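Local coordinates for thioesterase domain-containing protein (Pseudomonas aeruginosa, PDB 1ZKI), which is a hotdog-fold thioesterase that probably hydrolyses the thioester bond of acyl-CoA substrates, at residues Val20-Val25 against Phe55-Val60; Val34-Ala39 against Gly47-Gly52; Ala112-Arg115 against Val121-Gly124. One frame throughout, in Å; residues are numbered along the deposited sequence.

How the contacts relate
Contacts 1 and 2 set helix 51-70 and the loop before it against one edge of the antiparallel sheet; contact 3 joins two strands of that sheet. Contacts 1 and 2 share helix 51-70 and bring to it two neighbouring strands, 23-27 in contact 1 and 31-37 in contact 2; contact 2 is nested within the chain loop that contact 1 closes, and their centres lie about 9 Å apart. They meet through Leu-57 CD1 against Val-34 CG1 at 3.5 Å. Contact 3 pairs two strands under the same helix: Met-58 SE of contact 1 rests 3.6 Å from Gly-124 CA. Contacts 2 and 3 do not touch, their nearest atoms being about 6 Å apart.

Contact 1 (Val20-Val25 against Phe55-Val60); sequences VGLDPV and FSLMDV
Leu-22 pushes its forked end into the flank of helix 51-70, between Leu-57 and Val-60, and nearly all of the packing here comes from its two methyl groups. CD1 meets Val-60 CG2 at 3.5 Å, the side chains approaching tip to tip, and also lies 3.8 Å from the backbone oxygen Ser-56 O. CD2 takes the other neighbour, lying 3.7 Å from Leu-57 CA and equally close to Leu-57 CD1, with the two leucine side chains crossing at a slant. The first torsion of Leu-22 (chi1 -57°) sets CG opposite its own carbonyl carbon, which sends the fork to the helix. No hydrogen bond spans the contact; the tight part is van der Waals packing, mostly methyl on methyl.

The backbone leading up to this leucine is a Schellman motif. Helix 15-20 ends at Gly-21, whose positive phi (99°) turns the chain out of the helix, while Leu-22 N still bonds back to Ser-17 O. Strand 23-27 follows at once, an outermost strand of the sheet within this chain; the long helix that Leu-22 touches is the central helix of the hotdog fold, around which the sheet wraps.

Packing is looser on either side of the leucine. Val-20 points at the helix, but its CG2 comes only to 4.5 Å from Ser-56 CB, and Ser-56 turns its hydroxyl to Gly-52 O and Tyr-16 OH. Past Leu-22 the strand departs from the helix: the partly exposed Asp-23 has its side chain directed away, its carboxylate, in one of two conformers, paired with Arg-35.

Contact 2 (Val34-Ala39 against Gly47-Gly52); sequences VRLPMA and GVMHGG
Met-38 and Met-49, both selenomethionines, lie across from each other where the backbones come closest, their CA atoms 6.9 Å apart with no hydrogen bond between the segments. The side chains slide past one another in opposite directions. Met-38 bends at its second torsion (chi2 65°), which carries SE to 3.9 Å from Met-49 CE and lays its own methyl along the opposing backbone. There Met-38 CE sits 3.7 Å from Met-49 N, with the carbonyl carbon of Val-48 almost as near. Met-49 runs extended as far as its selenium and then folds its methyl back (chi3 -71°) toward Met-38. The selenium itself is met from the strand by Leu-36, whose CD2 lies 3.9 Å from Met-49 SE. Met-49 is thus gripped by two residues, and it is buried, whereas Met-38 remains partly exposed.

Just beyond, His-50 occupies the N-cap of the long helix: its ND1 accepts from Gly-52 N at 2.8 Å, the donor lying in the ring plane and the bond nearly straight (164°).

The contact fastens the end of strand 31-37 to the loop that leads into helix 51-70. Leu-36 and Met-49 both pack on Val-94 of the adjoining strand 93-103, Met-49 also rests on Leu-54 in the helix, and Leu-22, ahead of strand 23-27, covers Leu-36 in turn.

Contact 3 (Ala112-Arg115 against Val121-Gly124); sequences AEVR and VAKG
Lys-123 and Ala-112 meet where the lysine side chain bends back over the neighbouring strand. Its CB lies 4.2 Å from Ala-112 O, and each carbon beyond comes closer. CG starts anti to the backbone N, but the bend at chi2 (82°) swings the chain across the strand: CD meets both Ala-112 O and, at 3.9 Å, Glu-113 CB, and CE arrives 3.1 Å from Ala-112 O. NZ then leaves the two segments to form salt bridges with Glu-111 of its own chain and Glu-111 of the second subunit. The lysine is buried, so these carboxylates probably help keep it charged.

Glu-113 sits on the same face of the sheet as Lys-123, and its carboxylate turns to Arg-115. Arg-115 NE donates to Glu-113 OE1 at 2.9 Å in the guanidinium plane but from above the carboxylate plane, and NH2 adds a weak bond to OE2.

On the other face are Ala-112, Val-114 and Ala-122. Val-114 CB is 4.2 Å from Ala-122 CB, while its CG1 branch slants across Val-121, 4.0 Å from Val-121 CB. Ala-112 and Val-114 continue this apolar surface onto Met-58 of helix 51-70.

The backbones run antiparallel at 177°. Ala-112 and Gly-124 exchange two hydrogen bonds, and Val-114 N gives a straight one (174°) to Ala-122 O. Val-114 O accepts twice from one face of its plane, from Val-121 N at 2.8 Å and from Ala-122 N at 3.3 Å. Two residues set against one make a classic beta bulge, in the hairpin of strands 107-116 and 119-130 that belongs to the sheet wrapped around the central helix of the hotdog fold.

Contact 1 (Val20-Val25 against Phe55-Val60)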
# COMPACT_ATOMS: atom_id res chain seq x y z
N VAL A 20 4.25 -14.13 19.65
CA VAL A 20 3.10 -14.14 18.75
C VAL A 20 3.03 -15.45 17.96
O VAL A 20 1.94 -15.91 17.58
CB VAL A 20 3.13 -12.89 17.85
CG1 VAL A 20 2.03 -12.93 16.82
CG2 VAL A 20 2.98 -11.65 18.73
N GLY A 21 4.20 -16.05 17.71
CA GLY A 21 4.30 -17.30 16.95
C GLY A 21 4.69 -17.09 15.50
O GLY A 21 4.40 -17.94 14.63
N LEU A 22 5.36 -15.97 15.22
CA LEU A 22 5.78 -15.64 13.86
C LEU A 22 6.93 -16.56 13.47
O LEU A 22 7.84 -16.79 14.24
CB LEU A 22 6.21 -14.17 13.73
CG LEU A 22 5.13 -13.17 14.16
CD1 LEU A 22 5.63 -11.73 14.18
CD2 LEU A 22 3.82 -13.30 13.34
N ASP A 23 6.92 -16.97 12.21
CA ASP A 23 7.83 -17.97 11.76
C ASP A 23 8.36 -17.57 10.38
O ASP A 23 7.63 -17.68 9.39
CB ASP A 23 7.03 -19.28 11.74
CG ASP A 23 7.84 -20.47 11.31
OD1 ASP A 23 9.08 -20.45 11.43
OD2 ASP A 23 7.20 -21.45 10.88
N PRO A 24 9.61 -17.07 10.29
CA PRO A 24 10.15 -16.69 8.97
C PRO A 24 10.12 -17.88 8.02
O PRO A 24 10.39 -19.01 8.45
CB PRO A 24 11.61 -16.30 9.27
CG PRO A 24 11.58 -15.90 10.74
CD PRO A 24 10.61 -16.86 11.37
N VAL A 25 9.77 -17.63 6.76
CA VAL A 25 9.66 -18.67 5.73
C VAL A 25 10.76 -18.52 4.68
O VAL A 25 11.45 -19.50 4.34
CB VAL A 25 8.27 -18.64 5.02
CG1 VAL A 25 8.22 -19.64 3.86
CG2 VAL A 25 7.17 -18.97 6.01
N PHE A 55 -1.04 -7.07 12.47
CA PHE A 55 -0.09 -5.99 12.29
C PHE A 55 1.32 -6.42 12.70
O PHE A 55 2.28 -6.07 12.02
CB PHE A 55 -0.52 -4.75 13.08
CG PHE A 55 0.45 -3.63 12.97
CD1 PHE A 55 0.29 -2.64 11.99
CD2 PHE A 55 1.57 -3.58 13.82
CE1 PHE A 55 1.20 -1.59 11.87
CE2 PHE A 55 2.50 -2.54 13.71
CZ PHE A 55 2.32 -1.54 12.74
N SER A 56 1.44 -7.15 13.80
CA SER A 56 2.75 -7.61 14.29
C SER A 56 3.42 -8.47 13.22
O SER A 56 4.58 -8.30 12.91
CB SER A 56 2.59 -8.39 15.59
OG SER A 56 2.09 -7.54 16.61
N LEU A 57 2.64 -9.38 12.64
CA LEU A 57 3.12 -10.17 11.52
C LEU A 57 3.63 -9.27 10.40
O LEU A 57 4.77 -9.45 9.91
CB LEU A 57 1.98 -11.05 11.01
CG LEU A 57 2.19 -11.71 9.65
CD1 LEU A 57 3.37 -12.70 9.72
CD2 LEU A 57 0.89 -12.40 9.25
N MSE A 58 2.83 -8.27 10.01
CA MSE A 58 3.23 -7.38 8.93
C MSE A 58 4.52 -6.61 9.26
O MSE A 58 5.44 -6.56 8.45
CB MSE A 58 2.10 -6.41 8.58
CG MSE A 58 2.47 -5.52 7.40
SE MSE A 58 0.91 -4.52 6.88
CE MSE A 58 -0.15 -6.04 6.24
N ASP A 59 4.58 -6.02 10.45
CA ASP A 59 5.76 -5.22 10.84
C ASP A 59 7.04 -6.09 10.81
O ASP A 59 8.10 -5.66 10.30
CB ASP A 59 5.54 -4.61 12.23
CG ASP A 59 6.74 -3.81 12.70
OD1 ASP A 59 7.09 -2.79 12.05
OD2 ASP A 59 7.37 -4.22 13.67
N VAL A 60 6.95 -7.31 11.33
CA VAL A 60 8.10 -8.21 11.32
C VAL A 60 8.54 -8.57 9.90
O VAL A 60 9.73 -8.55 9.60
CB VAL A 60 7.84 -9.45 12.19
CG1 VAL A 60 8.91 -10.52 11.96
CG2 VAL A 60 7.80 -9.02 13.70

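Contact 2 (Val34-Ala39 against Gly47-Gly52)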
# COMPACT_ATOMS: atom_id res chain seq x y z
N VAL A 34 6.75 -14.46 5.94
CA VAL A 34 6.62 -14.95 7.31
C VAL A 34 5.25 -15.61 7.47
O VAL A 34 4.27 -15.13 6.90
CB VAL A 34 6.80 -13.76 8.32
CG1 VAL A 34 6.58 -14.20 9.75
CG2 VAL A 34 8.19 -13.12 8.16
N ARG A 35 5.17 -16.71 8.23
CA ARG A 35 3.89 -17.39 8.47
C ARG A 35 3.47 -17.19 9.91
O ARG A 35 4.32 -16.98 10.79
CB ARG A 35 3.96 -18.89 8.12
CG ARG A 35 4.88 -19.69 9.00
CD ARG A 35 4.93 -21.18 8.58
NE ARG A 35 3.73 -21.94 8.95
CZ ARG A 35 3.52 -22.52 10.13
NH1 ARG A 35 2.39 -23.19 10.36
NH2 ARG A 35 4.42 -22.42 11.12
N LEU A 36 2.16 -17.27 10.15
CA LEU A 36 1.58 -17.13 11.48
C LEU A 36 0.40 -18.09 11.60
O LEU A 36 -0.65 -17.84 11.01
CB LEU A 36 1.12 -15.69 11.76
CG LEU A 36 0.39 -15.44 13.11
CD1 LEU A 36 1.21 -15.98 14.30
CD2 LEU A 36 0.05 -13.93 13.29
N PRO A 37 0.59 -19.19 12.35
CA PRO A 37 -0.53 -20.10 12.60
C PRO A 37 -1.47 -19.54 13.66
O PRO A 37 -1.01 -18.91 14.63
CB PRO A 37 0.15 -21.38 13.11
CG PRO A 37 1.44 -20.91 13.72
CD PRO A 37 1.86 -19.67 12.93
N MSE A 38 -2.78 -19.74 13.47
CA MSE A 38 -3.76 -19.35 14.51
C MSE A 38 -3.45 -20.10 15.81
O MSE A 38 -2.97 -21.25 15.80
CB MSE A 38 -5.20 -19.67 14.07
CG MSE A 38 -6.28 -19.20 15.07
SE MSE A 38 -6.27 -17.28 15.17
CE MSE A 38 -7.77 -16.97 16.30
N ALA A 39 -3.71 -19.43 16.93
CA ALA A 39 -3.61 -20.05 18.23
C ALA A 39 -4.61 -19.35 19.15
O ALA A 39 -5.03 -18.24 18.86
CB ALA A 39 -2.20 -19.93 18.79
N GLY A 47 -13.45 -13.83 18.45
CA GLY A 47 -12.91 -15.17 18.24
C GLY A 47 -12.09 -15.35 16.98
O GLY A 47 -11.80 -16.49 16.58
N VAL A 48 -11.70 -14.24 16.34
CA VAL A 48 -10.85 -14.28 15.13
C VAL A 48 -9.45 -13.69 15.40
O VAL A 48 -9.21 -13.10 16.45
CB VAL A 48 -11.53 -13.57 13.93
CG1 VAL A 48 -12.88 -14.24 13.64
CG2 VAL A 48 -11.71 -12.07 14.19
N MSE A 49 -8.54 -13.84 14.44
CA MSE A 49 -7.18 -13.35 14.65
C MSE A 49 -7.19 -11.85 14.92
O MSE A 49 -7.77 -11.07 14.15
CB MSE A 49 -6.27 -13.68 13.46
CG MSE A 49 -4.81 -13.38 13.75
SE MSE A 49 -3.74 -14.01 12.24
CE MSE A 49 -3.88 -15.85 12.46
N HIS A 50 -6.57 -11.45 16.02
CA HIS A 50 -6.62 -10.06 16.45
C HIS A 50 -5.88 -9.16 15.45
O HIS A 50 -4.84 -9.55 14.91
CB HIS A 50 -6.00 -9.92 17.83
CG HIS A 50 -6.35 -8.65 18.54
ND1 HIS A 50 -5.81 -7.43 18.19
CD2 HIS A 50 -7.17 -8.42 19.60
CE1 HIS A 50 -6.31 -6.49 18.98
NE2 HIS A 50 -7.13 -7.07 19.85
N GLY A 51 -6.43 -7.98 15.20
CA GLY A 51 -5.78 -7.01 14.33
C GLY A 51 -4.35 -6.69 14.75
O GLY A 51 -3.50 -6.42 13.91
N GLY A 52 -4.09 -6.71 16.06
CA GLY A 52 -2.74 -6.47 16.55
C GLY A 52 -1.78 -7.57 16.13
O GLY A 52 -0.60 -7.31 15.85

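Contact 3 (Ala112-Arg115 against Val121-Gly124)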
# COMPACT_ATOMS: atom_id res chain seq x y z
N ALA A 112 3.19 -4.66 2.10
CA ALA A 112 3.02 -6.06 2.50
C ALA A 112 1.58 -6.48 2.35
O ALA A 112 0.68 -5.64 2.39
CB ALA A 112 3.51 -6.30 3.94
N GLU A 113 1.36 -7.77 2.12
CA GLU A 113 0.02 -8.32 2.09
C GLU A 113 -0.00 -9.58 2.94
O GLU A 113 1.01 -10.29 3.05
CB GLU A 113 -0.46 -8.64 0.66
CG GLU A 113 0.38 -9.65 -0.06
CD GLU A 113 -0.26 -10.14 -1.36
OE1 GLU A 113 0.18 -11.19 -1.87
OE2 GLU A 113 -1.21 -9.49 -1.85
N VAL A 114 -1.13 -9.81 3.60
CA VAL A 114 -1.35 -11.02 4.37
C VAL A 114 -2.45 -11.79 3.66
O VAL A 114 -3.48 -11.21 3.29
CB VAL A 114 -1.79 -10.71 5.81
CG1 VAL A 114 -2.04 -12.01 6.60
CG2 VAL A 114 -0.73 -9.82 6.51
N ARG A 115 -2.22 -13.08 3.45
CA ARG A 115 -3.17 -13.92 2.75
C ARG A 115 -3.37 -15.24 3.47
O ARG A 115 -2.52 -15.70 4.23
CB ARG A 115 -2.69 -14.22 1.32
CG ARG A 115 -2.70 -13.03 0.40
CD ARG A 115 -2.39 -13.44 -1.06
NE ARG A 115 -2.55 -12.27 -1.90
CZ ARG A 115 -3.69 -11.91 -2.47
NH1 ARG A 115 -4.78 -12.65 -2.32
NH2 ARG A 115 -3.74 -10.81 -3.19
N VAL A 121 -6.30 -11.01 3.32
CA VAL A 121 -6.67 -10.73 4.71
C VAL A 121 -6.35 -9.28 5.10
O VAL A 121 -7.17 -8.61 5.76
CB VAL A 121 -5.97 -11.72 5.68
CG1 VAL A 121 -6.14 -11.30 7.15
CG2 VAL A 121 -6.54 -13.15 5.45
N ALA A 122 -5.16 -8.82 4.74
CA ALA A 122 -4.76 -7.43 5.11
C ALA A 122 -3.73 -6.92 4.12
O ALA A 122 -3.09 -7.70 3.42
CB ALA A 122 -4.20 -7.39 6.54
N LYS A 123 -3.60 -5.60 4.05
CA LYS A 123 -2.64 -4.99 3.13
C LYS A 123 -2.10 -3.77 3.86
O LYS A 123 -2.84 -3.09 4.58
CB LYS A 123 -3.33 -4.53 1.84
CG LYS A 123 -2.37 -3.91 0.81
CD LYS A 123 -1.66 -5.02 0.02
CE LYS A 123 -0.25 -4.64 -0.43
NZ LYS A 123 -0.22 -3.75 -1.59
N GLY A 124 -0.80 -3.51 3.71
CA GLY A 124 -0.23 -2.30 4.34
C GLY A 124 0.98 -1.73 3.64
O GLY A 124 1.51 -2.34 2.71